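Side-chain contacts in cellulose 1,4-beta-cellobiosidase (Thermobifida fusca, PDB 4JJJ), which probably hydrolyses cellulose as a cellobiohydrolase, releasing cellobiose units, and is represented here by its glycoside hydrolase family 48 domain: residues A[154-159]-A[588-593]; A[232-237]-A[328-333]; A[340-343]-A[348-351]; A[449-454]-A[490-495]; A[550-555]-A[595-600]. The protein carries 1 engineered substitution. All coordinates share one frame; numbering follows the deposited sequence.

How the contacts relate
All five contacts lie within one glycoside hydrolase family 48 domain of the (alpha/alpha)6 type. Contact 1 ties a loop early in the chain to one near its end, so contacts 2, 3 and 4 fall between its segments. Contact 5 alternates with it along the chain and touches it where Y591 O meets W597, their centres about 15 Å apart. Contacts 2 and 3 sit across the chain's centre from contact 1, about 37 and 42 Å away centre to centre. They adjoin through consecutive helices, 329-337 and 348-365, and a shared zinc site. Contact 4, on helix 435-450 and strand 488-496, lies about 30 Å from contact 5 centre to centre. In contacts 2 to 5, metal ligands share segments with the packing side chains.

Contact 1 (A[154-159]-A[588-593]); sequences NVYGFG and RSFYKN
In F590 the first torsion places CG between the backbone N and the carbonyl carbon (chi1 52°), and in Y156 it sets CG opposite the carbonyl carbon (chi1 -76°), bringing both rings together between loop 154-159 and the 3-10 segment 589-593 of the family 48 domain. There they form a T-shaped (edge-to-face) pair with planes at 83°. F590 supplies the edge: its CZ stands over one face of Y156, offset toward the rim and 3.7 Å from Y156 CE2. The faces of F590 are used as well, since V155 CG2 makes a CH-pi contact 4.0 Å from the ring centroid while R588 O lies over the opposite face. V155 also neighbours the zinc site of H46 and D153. The phenol end is polar. R588, extended from CG to NE and held at NH1 by F584 O, brings its guanidinium edge to the hydroxyl; D43 forms a salt bridge with R588 NH2 through OD2 and shares a hydrogen bond with Y156 OH. With an alanine here instead of Y156, the F590 edge would probably lose the face it rests on, and R588 and D43 the hydroxyl between them. The bond from R588 NE to Y156 OH, 2.9 Å long, is bent and weak.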
# COMPACT_ATOMS: atom_id res chain seq x y z
N ASN A 154 0.53 1.40 20.95
CA ASN A 154 1.18 0.24 21.59
C ASN A 154 0.18 -0.74 22.12
O ASN A 154 0.33 -1.30 23.20
CB ASN A 154 2.18 0.68 22.70
CG ASN A 154 3.35 -0.31 22.86
OD1 ASN A 154 3.88 -0.85 21.89
ND2 ASN A 154 3.86 -0.48 24.12
N VAL A 155 -0.85 -1.00 21.33
CA VAL A 155 -1.84 -1.95 21.77
C VAL A 155 -1.30 -3.33 21.90
O VAL A 155 -1.72 -4.07 22.81
CB VAL A 155 -3.11 -1.88 20.94
CG1 VAL A 155 -2.89 -2.49 19.63
CG2 VAL A 155 -4.21 -2.44 21.75
N TYR A 156 -0.28 -3.65 21.12
CA TYR A 156 0.34 -4.97 21.19
C TYR A 156 1.45 -5.10 22.25
O TYR A 156 1.88 -6.22 22.55
CB TYR A 156 0.91 -5.45 19.79
CG TYR A 156 -0.14 -5.91 18.82
CD1 TYR A 156 -0.80 -5.01 17.96
CD2 TYR A 156 -0.54 -7.26 18.77
CE1 TYR A 156 -1.77 -5.39 17.07
CE2 TYR A 156 -1.46 -7.68 17.87
CZ TYR A 156 -2.10 -6.77 17.01
OH TYR A 156 -3.03 -7.17 16.13
N GLY A 157 1.97 -3.99 22.72
CA GLY A 157 2.98 -4.00 23.80
C GLY A 157 4.41 -4.17 23.43
O GLY A 157 5.29 -4.51 24.29
N PHE A 158 4.78 -4.06 22.13
CA PHE A 158 6.13 -4.27 21.73
C PHE A 158 7.08 -3.18 22.08
O PHE A 158 8.22 -3.47 22.46
CB PHE A 158 6.22 -4.59 20.22
CG PHE A 158 5.51 -5.87 19.84
CD1 PHE A 158 6.03 -7.09 20.30
CD2 PHE A 158 4.41 -5.87 19.00
CE1 PHE A 158 5.46 -8.27 19.94
CE2 PHE A 158 3.83 -7.07 18.62
CZ PHE A 158 4.34 -8.27 19.13
N GLY A 159 6.69 -1.92 21.98
CA GLY A 159 7.65 -0.84 22.19
C GLY A 159 8.80 -0.78 21.25
O GLY A 159 8.65 -1.13 20.07
N ARG A 588 -4.69 -11.84 20.31
CA ARG A 588 -5.07 -10.39 20.36
C ARG A 588 -6.21 -10.18 21.40
O ARG A 588 -7.24 -9.59 21.14
CB ARG A 588 -5.52 -9.90 18.97
CG ARG A 588 -4.45 -10.03 17.91
CD ARG A 588 -5.06 -9.69 16.56
NE ARG A 588 -4.17 -9.78 15.40
CZ ARG A 588 -3.86 -10.95 14.81
NH1 ARG A 588 -4.24 -12.09 15.28
NH2 ARG A 588 -3.13 -10.97 13.68
N SER A 589 -5.97 -10.68 22.62
CA SER A 589 -7.04 -10.83 23.59
C SER A 589 -7.54 -9.50 24.10
O SER A 589 -8.66 -9.44 24.59
CB SER A 589 -6.66 -11.76 24.76
OG SER A 589 -5.69 -11.19 25.55
N PHE A 590 -6.75 -8.49 23.90
CA PHE A 590 -7.18 -7.11 24.18
C PHE A 590 -8.48 -6.71 23.43
O PHE A 590 -9.13 -5.75 23.80
CB PHE A 590 -6.06 -6.10 23.91
CG PHE A 590 -5.43 -6.23 22.53
CD1 PHE A 590 -6.02 -5.72 21.42
CD2 PHE A 590 -4.23 -6.90 22.40
CE1 PHE A 590 -5.47 -5.87 20.14
CE2 PHE A 590 -3.66 -6.99 21.16
CZ PHE A 590 -4.27 -6.56 20.06
N TYR A 591 -8.75 -7.33 22.30
CA TYR A 591 -9.94 -7.08 21.54
C TYR A 591 -11.19 -7.28 22.32
O TYR A 591 -12.16 -6.67 22.05
CB TYR A 591 -10.00 -7.74 20.19
CG TYR A 591 -9.57 -6.94 19.01
CD1 TYR A 591 -10.15 -5.72 18.78
CD2 TYR A 591 -8.75 -7.46 18.06
CE1 TYR A 591 -9.83 -4.91 17.68
CE2 TYR A 591 -8.39 -6.68 16.93
CZ TYR A 591 -9.02 -5.46 16.72
OH TYR A 591 -8.77 -4.67 15.55
N LYS A 592 -11.17 -8.13 23.33
CA LYS A 592 -12.38 -8.35 24.12
C LYS A 592 -12.73 -7.14 24.95
O LYS A 592 -13.89 -7.06 25.40
CB LYS A 592 -12.09 -9.49 25.04
CG LYS A 592 -11.95 -10.83 24.33
CD LYS A 592 -11.52 -11.85 25.44
CE LYS A 592 -11.34 -13.25 24.90
NZ LYS A 592 -10.68 -14.16 25.94
N ASN A 593 -11.86 -6.17 25.07
CA ASN A 593 -12.21 -4.92 25.75
C ASN A 593 -12.69 -3.83 24.83
O ASN A 593 -13.01 -2.74 25.27
CB ASN A 593 -11.00 -4.45 26.57
CG ASN A 593 -10.50 -5.60 27.47
OD1 ASN A 593 -11.33 -6.27 28.13
ND2 ASN A 593 -9.22 -6.00 27.29

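Contact 2 (A[232-237]-A[328-333]); sequences VMFWAH and NVLAAY. With ZN (zinc ion), chain B; ZN (zinc ion), chain R.
The interface between helix 223-242 and helix 329-337, buried beside a zinc site, is where F234 and W235 meet L330 and Y333. L330 CD1 is the atom that touches both F234 and W235, 3.8 Å from F234 CD2 and 4.2 Å from W235 NE1. F234 CG stands opposite its own backbone N (chi1 167°), which sends the ring toward helix 329-337, and its CE1 comes within 4.0 Å of CE2 at the edge of Y333. Behind this, F234 CE2 lies over the face of W235, whose indole N-H is hydrogen-bonded to Q427 OE1 of helix 416-432. The domain has the (alpha/alpha)6 fold, and the two short segments cross at 60° with their axes 9.8 Å apart. N328 is the N-cap of its helix: A331 N donates to N328 OD1 over 2.9 Å in a nearly straight bond, approaching from above the carbonyl plane. One turn on from M233, H237 NE2 binds zinc together with E340, although two conformers of H237 and two alternative zinc positions leave the detail doubtful.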
# COMPACT_ATOMS: atom_id res chain seq x y z
N VAL A 232 2.18 13.63 -4.14
CA VAL A 232 1.69 14.78 -3.34
C VAL A 232 2.65 15.96 -3.49
O VAL A 232 2.23 17.12 -3.72
CB VAL A 232 1.53 14.44 -1.83
CG1 VAL A 232 1.34 15.72 -1.03
CG2 VAL A 232 0.43 13.44 -1.70
N MET A 233 3.97 15.67 -3.51
CA MET A 233 4.93 16.74 -3.56
C MET A 233 5.00 17.32 -4.96
O MET A 233 5.34 18.51 -5.12
CB MET A 233 6.25 16.27 -3.03
CG MET A 233 6.25 15.99 -1.56
SD MET A 233 5.54 17.32 -0.51
CE MET A 233 6.44 18.60 -1.04
N PHE A 234 4.72 16.58 -6.03
CA PHE A 234 4.55 17.21 -7.35
C PHE A 234 3.51 18.32 -7.28
O PHE A 234 3.66 19.46 -7.71
CB PHE A 234 4.12 16.20 -8.40
CG PHE A 234 3.66 16.81 -9.65
CD1 PHE A 234 4.54 17.25 -10.62
CD2 PHE A 234 2.34 16.98 -9.88
CE1 PHE A 234 4.10 17.85 -11.78
CE2 PHE A 234 1.86 17.55 -11.01
CZ PHE A 234 2.77 18.06 -12.00
N TRP A 235 2.40 18.01 -6.64
CA TRP A 235 1.30 18.98 -6.50
C TRP A 235 1.64 20.12 -5.58
O TRP A 235 1.35 21.28 -5.93
CB TRP A 235 0.00 18.28 -6.05
CG TRP A 235 -0.56 17.48 -7.22
CD1 TRP A 235 -0.64 16.09 -7.32
CD2 TRP A 235 -1.03 18.02 -8.44
NE1 TRP A 235 -1.14 15.77 -8.59
CE2 TRP A 235 -1.44 16.94 -9.26
CE3 TRP A 235 -1.18 19.31 -8.94
CZ2 TRP A 235 -1.98 17.13 -10.57
CZ3 TRP A 235 -1.66 19.50 -10.19
CH2 TRP A 235 -2.04 18.38 -11.03
N ALA A 236 2.29 19.84 -4.46
CA ALA A 236 2.72 20.93 -3.56
C ALA A 236 3.56 21.91 -4.40
O ALA A 236 3.40 23.17 -4.32
CB ALA A 236 3.55 20.42 -2.41
N HIS A 237 4.46 21.40 -5.25
CA HIS A 237 5.33 22.25 -6.13
C HIS A 237 4.47 23.12 -7.01
O HIS A 237 4.65 24.35 -7.20
CB HIS A 237 6.21 21.41 -7.08
CG HIS A 237 6.90 22.23 -8.12
ND1 HIS A 237 6.52 22.23 -9.42
CD2 HIS A 237 7.87 23.16 -8.01
CE1 HIS A 237 7.22 23.13 -10.08
NE2 HIS A 237 8.02 23.73 -9.23
N ASN A 328 1.89 4.32 -10.46
CA ASN A 328 1.69 5.74 -10.25
C ASN A 328 2.40 6.48 -11.34
O ASN A 328 3.55 6.91 -11.19
CB ASN A 328 2.17 6.17 -8.86
CG ASN A 328 1.60 7.49 -8.46
OD1 ASN A 328 1.48 8.40 -9.27
ND2 ASN A 328 1.19 7.61 -7.19
N VAL A 329 1.64 6.64 -12.42
CA VAL A 329 2.24 7.23 -13.59
C VAL A 329 2.50 8.73 -13.35
O VAL A 329 3.34 9.34 -14.06
CB VAL A 329 1.38 7.00 -14.80
CG1 VAL A 329 1.39 5.50 -15.12
CG2 VAL A 329 0.01 7.64 -14.75
N LEU A 330 1.78 9.33 -12.43
CA LEU A 330 2.00 10.75 -12.10
C LEU A 330 3.28 10.91 -11.33
O LEU A 330 4.10 11.76 -11.72
CB LEU A 330 0.76 11.27 -11.30
CG LEU A 330 0.63 12.75 -10.98
CD1 LEU A 330 1.79 13.25 -10.11
CD2 LEU A 330 0.54 13.60 -12.25
N ALA A 331 3.52 10.12 -10.33
CA ALA A 331 4.80 10.09 -9.64
C ALA A 331 5.96 9.80 -10.62
O ALA A 331 7.03 10.41 -10.47
CB ALA A 331 4.79 9.14 -8.49
N ALA A 332 5.76 8.84 -11.53
CA ALA A 332 6.83 8.48 -12.50
C ALA A 332 7.15 9.62 -13.45
O ALA A 332 8.34 9.92 -13.71
CB ALA A 332 6.52 7.21 -13.21
N TYR A 333 6.09 10.32 -13.86
CA TYR A 333 6.26 11.51 -14.72
C TYR A 333 7.05 12.51 -13.91
O TYR A 333 8.01 13.14 -14.45
CB TYR A 333 4.85 12.08 -15.03
CG TYR A 333 4.95 13.51 -15.53
CD1 TYR A 333 5.33 13.73 -16.81
CD2 TYR A 333 4.56 14.54 -14.75
CE1 TYR A 333 5.35 15.05 -17.31
CE2 TYR A 333 4.67 15.84 -15.20
CZ TYR A 333 5.08 16.02 -16.46
OH TYR A 333 5.13 17.36 -16.95
ZN ZN B . 9.37 23.58 -10.93
ZN ZN R . 9.80 25.01 -9.51
O HOH W 1 9.45 25.98 -11.30
O HOH W 2 9.18 22.51 -13.02

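Contact 3 (A[340-343]-A[348-351]); sequences ELQP and GVQD. With ZN (zinc ion), chain R; ZN (zinc ion), chain B.
Apolar contact dominates where Q342 and P343 meet the first turn of helix 348-365. V349 CG2 does most of the touching: it lies 3.5 Å from Q342 CB and 3.7 Å from Q342 CG, and reaches P343 CD at 4.0 Å. This methyl is set opposite the carbonyl carbon of V349 and beside its backbone N, which turns it to the aliphatic part of the glutamine, the two side chains passing at a slant. Next, the backbone of G348 packs on the proline ring. G348 CA approaches P343 CB to 4.2 Å, and a side chain on G348 would clash with that same proline carbon, which is consistent with glycine at this place.

The polar interactions point outward from the pair. Q342 NE2 donates to S336 O near the end of the preceding helix, which fixes the amide while its aliphatic carbons stay against V349. At the other end of the loop E340 binds zinc, its chain bent at chi2 (93°). Two zinc positions are modelled only 2.1 Å apart (ZN to ZN), too close to be filled together; E340 OE2 reaches both, though these alternatives and the two conformers of E340 make such details doubtful. The chemistry implies a contact that is itself apolar, while the polar ends of Q342 and E340 are taken by S336 O and by zinc.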
# COMPACT_ATOMS: atom_id res chain seq x y z
N GLU A 340 12.60 19.69 -10.11
CA GLU A 340 12.38 19.77 -8.69
C GLU A 340 12.14 18.45 -7.94
O GLU A 340 12.16 18.40 -6.71
CB GLU A 340 11.17 20.67 -8.50
CG GLU A 340 11.54 22.08 -8.87
CD GLU A 340 11.25 22.51 -10.33
OE1 GLU A 340 10.87 21.73 -11.24
OE2 GLU A 340 11.34 23.74 -10.49
N LEU A 341 11.89 17.40 -8.70
CA LEU A 341 11.64 16.10 -8.17
C LEU A 341 12.57 15.07 -8.73
O LEU A 341 12.61 14.00 -8.19
CB LEU A 341 10.16 15.71 -8.41
CG LEU A 341 9.28 16.31 -7.31
CD1 LEU A 341 7.87 15.98 -7.71
CD2 LEU A 341 9.49 15.76 -5.91
N GLN A 342 13.35 15.37 -9.78
CA GLN A 342 14.33 14.41 -10.32
C GLN A 342 15.37 13.99 -9.27
O GLN A 342 16.02 14.83 -8.64
CB GLN A 342 15.03 15.02 -11.54
CG GLN A 342 14.16 15.06 -12.78
CD GLN A 342 14.81 15.82 -13.95
OE1 GLN A 342 15.58 16.78 -13.73
NE2 GLN A 342 14.52 15.43 -15.13
N PRO A 343 15.57 12.69 -9.10
CA PRO A 343 16.53 12.21 -8.14
C PRO A 343 17.94 12.63 -8.51
O PRO A 343 18.31 12.76 -9.69
CB PRO A 343 16.42 10.70 -8.22
CG PRO A 343 15.03 10.48 -8.67
CD PRO A 343 14.64 11.66 -9.50
N GLY A 348 19.02 7.62 -11.42
CA GLY A 348 17.66 7.67 -10.91
C GLY A 348 16.67 8.19 -11.93
O GLY A 348 15.57 7.67 -12.04
N VAL A 349 17.02 9.28 -12.62
CA VAL A 349 16.12 9.84 -13.55
C VAL A 349 15.82 8.88 -14.69
O VAL A 349 14.64 8.63 -15.11
CB VAL A 349 16.69 11.19 -14.06
CG1 VAL A 349 15.84 11.65 -15.20
CG2 VAL A 349 16.54 12.20 -12.98
N GLN A 350 16.89 8.27 -15.25
CA GLN A 350 16.74 7.30 -16.33
C GLN A 350 15.83 6.14 -15.91
O GLN A 350 14.98 5.68 -16.71
CB GLN A 350 18.13 6.74 -16.71
CG GLN A 350 18.11 5.80 -17.91
CD GLN A 350 17.81 6.49 -19.24
OE1 GLN A 350 18.34 7.56 -19.57
NE2 GLN A 350 17.00 5.79 -20.09
N ASP A 351 16.05 5.67 -14.72
CA ASP A 351 15.27 4.51 -14.23
C ASP A 351 13.80 4.90 -14.18
O ASP A 351 12.91 4.11 -14.57
CB ASP A 351 15.82 3.98 -12.91
CG ASP A 351 17.08 3.22 -13.05
OD1 ASP A 351 17.52 2.86 -14.16
OD2 ASP A 351 17.70 2.99 -12.00
ZN ZN R . 9.80 25.01 -9.51
ZN ZN B . 9.37 23.58 -10.93
O HOH W 1 9.45 25.98 -11.30
O HOH W 2 9.18 22.51 -13.02

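Contact 4 (A[449-454]-A[490-495]); sequences IQHTDV and VQVVSY. With FE (Fe (III) ion), chain M.
H451 directs its CB at strand 488-496, meeting V492 and Y495 with the ring that follows. Its CG is set opposite the carbonyl carbon (chi1 -63°), which lays one imidazole face under V492. From CG outward, the first contact is V492 CG2 at 3.9 Å. CD2 is shared: the same valine methyl stands over the face, 28° off the ring normal in a CH-pi contact, while Y495 OH lies in the ring plane at the edge, 3.5 Å from H451 CD2. On the other flank ND1 donates to W447 O, one turn back in helix 435-450, and this bond fixes the rotation of the ring. At the tip NE2 binds the iron(III) ion at 2.2 Å, and three waters stand 2.0 Å from the metal.

The backbone of H451 joins in as well, its carbonyl O lying in the plane of the Y495 ring, 3.3 Å from Y495 CE1. Within the strand, V492 CG1 rests over the Y495 face, so valine, tyrosine and histidine brace one another. V492 and Y495, three residues apart, would turn to opposite sides of a regular strand; both point toward H451 here, consistent with the classic beta bulge that V493 and S494 form opposite D468, in the two-stranded antiparallel sheet of 465-473 and 488-496.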
# COMPACT_ATOMS: atom_id res chain seq x y z
N ILE A 449 -18.56 4.63 -15.00
CA ILE A 449 -19.84 5.36 -15.01
C ILE A 449 -21.04 4.42 -15.08
O ILE A 449 -22.02 4.60 -14.31
CB ILE A 449 -19.82 6.44 -16.13
CG1 ILE A 449 -18.78 7.51 -15.78
CG2 ILE A 449 -21.23 7.01 -16.29
CD1 ILE A 449 -18.62 8.52 -16.90
N GLN A 450 -20.95 3.44 -15.95
CA GLN A 450 -22.04 2.45 -16.21
C GLN A 450 -22.37 1.63 -15.00
O GLN A 450 -23.42 1.00 -14.95
CB GLN A 450 -21.56 1.51 -17.27
CG GLN A 450 -21.57 2.04 -18.67
CD GLN A 450 -21.97 3.51 -18.84
OE1 GLN A 450 -21.12 4.35 -19.22
NE2 GLN A 450 -23.31 3.81 -18.68
N HIS A 451 -21.46 1.57 -14.02
CA HIS A 451 -21.65 0.83 -12.77
C HIS A 451 -21.72 1.70 -11.55
O HIS A 451 -21.59 1.19 -10.44
CB HIS A 451 -20.52 -0.25 -12.66
CG HIS A 451 -20.61 -1.23 -13.76
ND1 HIS A 451 -19.99 -1.06 -14.98
CD2 HIS A 451 -21.32 -2.38 -13.87
CE1 HIS A 451 -20.36 -2.01 -15.81
NE2 HIS A 451 -21.14 -2.83 -15.15
N THR A 452 -22.00 2.97 -11.74
CA THR A 452 -22.15 3.93 -10.66
C THR A 452 -23.56 4.49 -10.66
O THR A 452 -24.09 4.84 -11.74
CB THR A 452 -21.11 5.08 -10.85
OG1 THR A 452 -19.78 4.54 -10.77
CG2 THR A 452 -21.22 6.11 -9.77
N ASP A 453 -24.15 4.65 -9.47
CA ASP A 453 -25.49 5.24 -9.31
C ASP A 453 -25.44 6.34 -8.33
O ASP A 453 -25.19 6.09 -7.17
CB ASP A 453 -26.49 4.18 -8.86
CG ASP A 453 -27.94 4.73 -8.77
OD1 ASP A 453 -28.19 5.93 -8.99
OD2 ASP A 453 -28.74 3.82 -8.41
N VAL A 454 -25.55 7.60 -8.82
CA VAL A 454 -25.38 8.74 -7.91
C VAL A 454 -26.69 9.04 -7.15
O VAL A 454 -26.73 9.90 -6.36
CB VAL A 454 -24.82 10.01 -8.64
CG1 VAL A 454 -23.57 9.65 -9.39
CG2 VAL A 454 -25.82 10.56 -9.69
N VAL A 490 -14.01 -8.71 -16.77
CA VAL A 490 -14.35 -8.38 -15.44
C VAL A 490 -15.88 -8.12 -15.34
O VAL A 490 -16.51 -7.46 -16.24
CB VAL A 490 -13.56 -7.13 -14.95
CG1 VAL A 490 -13.94 -5.86 -15.71
CG2 VAL A 490 -13.86 -6.85 -13.50
N GLN A 491 -16.45 -8.52 -14.20
CA GLN A 491 -17.84 -8.19 -13.86
C GLN A 491 -17.86 -7.66 -12.39
O GLN A 491 -17.04 -8.08 -11.54
CB GLN A 491 -18.83 -9.37 -14.16
CG GLN A 491 -18.53 -10.57 -13.36
CD GLN A 491 -19.50 -11.71 -13.64
OE1 GLN A 491 -20.68 -11.50 -13.82
NE2 GLN A 491 -18.97 -12.90 -13.43
N VAL A 492 -18.73 -6.68 -12.20
CA VAL A 492 -18.96 -6.10 -10.89
C VAL A 492 -20.00 -7.00 -10.21
O VAL A 492 -21.12 -7.15 -10.77
CB VAL A 492 -19.46 -4.65 -10.98
CG1 VAL A 492 -19.73 -4.07 -9.59
CG2 VAL A 492 -18.41 -3.83 -11.76
N VAL A 493 -19.66 -7.54 -9.05
CA VAL A 493 -20.56 -8.43 -8.32
C VAL A 493 -21.08 -7.87 -6.99
O VAL A 493 -21.87 -8.55 -6.30
CB VAL A 493 -19.92 -9.82 -8.12
CG1 VAL A 493 -19.67 -10.45 -9.51
CG2 VAL A 493 -18.67 -9.78 -7.34
N SER A 494 -20.56 -6.73 -6.52
CA SER A 494 -21.15 -6.06 -5.34
C SER A 494 -20.87 -4.59 -5.45
O SER A 494 -19.94 -4.18 -6.19
CB SER A 494 -20.66 -6.59 -4.07
OG SER A 494 -19.41 -6.17 -3.71
N TYR A 495 -21.68 -3.84 -4.74
CA TYR A 495 -21.67 -2.37 -4.67
C TYR A 495 -21.62 -1.95 -3.22
O TYR A 495 -21.90 -2.72 -2.34
CB TYR A 495 -22.89 -1.75 -5.41
CG TYR A 495 -22.93 -2.15 -6.85
CD1 TYR A 495 -22.44 -1.31 -7.85
CD2 TYR A 495 -23.47 -3.41 -7.26
CE1 TYR A 495 -22.47 -1.69 -9.19
CE2 TYR A 495 -23.49 -3.78 -8.61
CZ TYR A 495 -22.98 -2.88 -9.56
OH TYR A 495 -22.98 -3.19 -10.90
FE FE M . -22.24 -4.37 -16.35
O HOH W 3 -23.81 -3.60 -15.45
O HOH W 4 -23.14 -3.29 -17.79
O HOH W 5 -20.50 -4.78 -17.34

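Contact 5 (A[550-555]-A[595-600]); sequences DRLDDP and PLWPQV. With CA (calcium ion), chain F.
Unusually, a single leucine carries the whole contact: L552, the one apolar side chain between the calcium ligands D550 and D553, is the residue that meets W597 and V600. Its CG sits between the backbone N and the carbonyl carbon (chi1 81°), aiming the fork at helix 597-604. The two methyls then divide the benzene edge of the indole. CD1 lies in the plane of the W597 ring, 3.7 Å from CH2, and CD2 is 3.6 Å from W597 CZ3, so the tryptophan is met at its rim and not over a face. CD2 also touches V600 CG1 at 3.8 Å, one turn further along the helix. These methyl contacts are those of one of two deposited conformers of L552.

The same loop binds calcium. D553 OD1 lies 2.0 Å from the ion, joined by D550 O and D554 OD1. One of the bound waters donates to D553 OD2, so both oxygens of that carboxylate are engaged. R551 makes a salt bridge to D408, itself a ligand of a different calcium. The site is thus a six-ligand calcium site of one backbone carbonyl, two aspartate carboxylates and three waters, in a loop whose leucine packs on helix 597-604.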
# COMPACT_ATOMS: atom_id res chain seq x y z
N ASP A 550 -16.41 -13.75 11.16
CA ASP A 550 -16.44 -15.15 11.47
C ASP A 550 -15.07 -15.78 11.51
O ASP A 550 -14.88 -16.86 12.11
CB ASP A 550 -17.31 -15.89 10.47
CG ASP A 550 -16.81 -15.73 9.11
OD1 ASP A 550 -16.96 -14.60 8.57
OD2 ASP A 550 -16.23 -16.65 8.54
N ARG A 551 -14.04 -15.18 10.96
CA ARG A 551 -12.71 -15.81 11.09
C ARG A 551 -11.95 -15.49 12.38
O ARG A 551 -10.88 -16.03 12.62
CB ARG A 551 -11.85 -15.37 9.89
CG ARG A 551 -12.49 -15.72 8.58
CD ARG A 551 -11.81 -15.21 7.30
NE ARG A 551 -10.51 -15.87 7.17
CZ ARG A 551 -9.77 -15.89 6.04
NH1 ARG A 551 -10.12 -15.14 4.98
NH2 ARG A 551 -8.65 -16.55 6.02
N LEU A 552 -12.51 -14.64 13.21
CA LEU A 552 -11.74 -14.21 14.34
C LEU A 552 -11.49 -15.32 15.38
O LEU A 552 -10.50 -15.30 16.07
CB LEU A 552 -12.37 -12.95 14.88
CG LEU A 552 -13.53 -12.88 15.76
CD1 LEU A 552 -13.15 -13.35 17.14
CD2 LEU A 552 -14.00 -11.42 15.78
N ASP A 553 -12.35 -16.34 15.38
CA ASP A 553 -12.28 -17.44 16.30
C ASP A 553 -11.91 -18.75 15.67
O ASP A 553 -12.14 -19.82 16.34
CB ASP A 553 -13.65 -17.57 17.05
CG ASP A 553 -14.84 -17.69 16.12
OD1 ASP A 553 -14.61 -17.94 14.90
OD2 ASP A 553 -16.06 -17.47 16.57
N ASP A 554 -11.27 -18.72 14.50
CA ASP A 554 -10.97 -19.94 13.74
C ASP A 554 -9.54 -20.39 13.98
O ASP A 554 -8.56 -19.76 13.61
CB ASP A 554 -11.19 -19.67 12.29
CG ASP A 554 -12.63 -19.54 11.89
OD1 ASP A 554 -13.56 -19.78 12.71
OD2 ASP A 554 -12.85 -19.17 10.70
N PRO A 555 -9.37 -21.57 14.56
CA PRO A 555 -8.03 -22.20 14.59
C PRO A 555 -7.67 -22.83 13.24
O PRO A 555 -8.54 -22.97 12.39
CB PRO A 555 -8.18 -23.25 15.69
CG PRO A 555 -9.59 -23.66 15.48
CD PRO A 555 -10.43 -22.41 15.17
N PRO A 595 -14.94 -1.46 22.48
CA PRO A 595 -16.37 -1.19 22.56
C PRO A 595 -17.27 -1.90 21.58
O PRO A 595 -18.44 -2.07 21.86
CB PRO A 595 -16.46 0.31 22.43
CG PRO A 595 -15.21 0.71 21.79
CD PRO A 595 -14.14 -0.28 22.21
N LEU A 596 -16.70 -2.33 20.41
CA LEU A 596 -17.56 -3.06 19.44
C LEU A 596 -17.67 -4.53 19.77
O LEU A 596 -18.45 -5.25 19.15
CB LEU A 596 -16.95 -2.79 18.05
CG LEU A 596 -17.81 -3.31 16.89
CD1 LEU A 596 -19.01 -2.46 16.73
CD2 LEU A 596 -17.00 -3.20 15.60
N TRP A 597 -16.81 -5.02 20.63
CA TRP A 597 -16.68 -6.45 20.85
C TRP A 597 -18.02 -7.10 21.24
O TRP A 597 -18.42 -8.13 20.66
CB TRP A 597 -15.56 -6.85 21.79
CG TRP A 597 -15.55 -8.27 22.05
CD1 TRP A 597 -15.97 -8.86 23.20
CD2 TRP A 597 -15.19 -9.32 21.18
NE1 TRP A 597 -15.83 -10.21 23.14
CE2 TRP A 597 -15.43 -10.53 21.88
CE3 TRP A 597 -14.73 -9.39 19.87
CZ2 TRP A 597 -15.23 -11.80 21.34
CZ3 TRP A 597 -14.52 -10.68 19.31
CH2 TRP A 597 -14.78 -11.84 20.04
N PRO A 598 -18.75 -6.50 22.22
CA PRO A 598 -19.97 -7.21 22.57
C PRO A 598 -20.95 -7.45 21.42
O PRO A 598 -21.61 -8.48 21.33
CB PRO A 598 -20.59 -6.32 23.67
CG PRO A 598 -19.42 -5.66 24.29
CD PRO A 598 -18.55 -5.33 23.07
N GLN A 599 -21.11 -6.42 20.56
CA GLN A 599 -21.96 -6.60 19.40
C GLN A 599 -21.44 -7.67 18.41
O GLN A 599 -22.24 -8.44 17.79
CB GLN A 599 -22.09 -5.33 18.62
CG GLN A 599 -23.01 -4.33 19.18
CD GLN A 599 -22.81 -2.93 18.54
OE1 GLN A 599 -22.04 -2.07 19.02
NE2 GLN A 599 -23.46 -2.75 17.41
N VAL A 600 -20.11 -7.72 18.22
CA VAL A 600 -19.50 -8.77 17.36
C VAL A 600 -19.80 -10.15 17.95
O VAL A 600 -20.30 -11.08 17.24
CB VAL A 600 -18.03 -8.52 17.09
CG1 VAL A 600 -17.36 -9.70 16.43
CG2 VAL A 600 -17.86 -7.16 16.32
CA CA F . -15.48 -18.65 13.19
O HOH W 6 -17.28 -17.70 14.10
O HOH W 7 -16.44 -19.38 11.46
O HOH W 8 -16.07 -20.49 14.50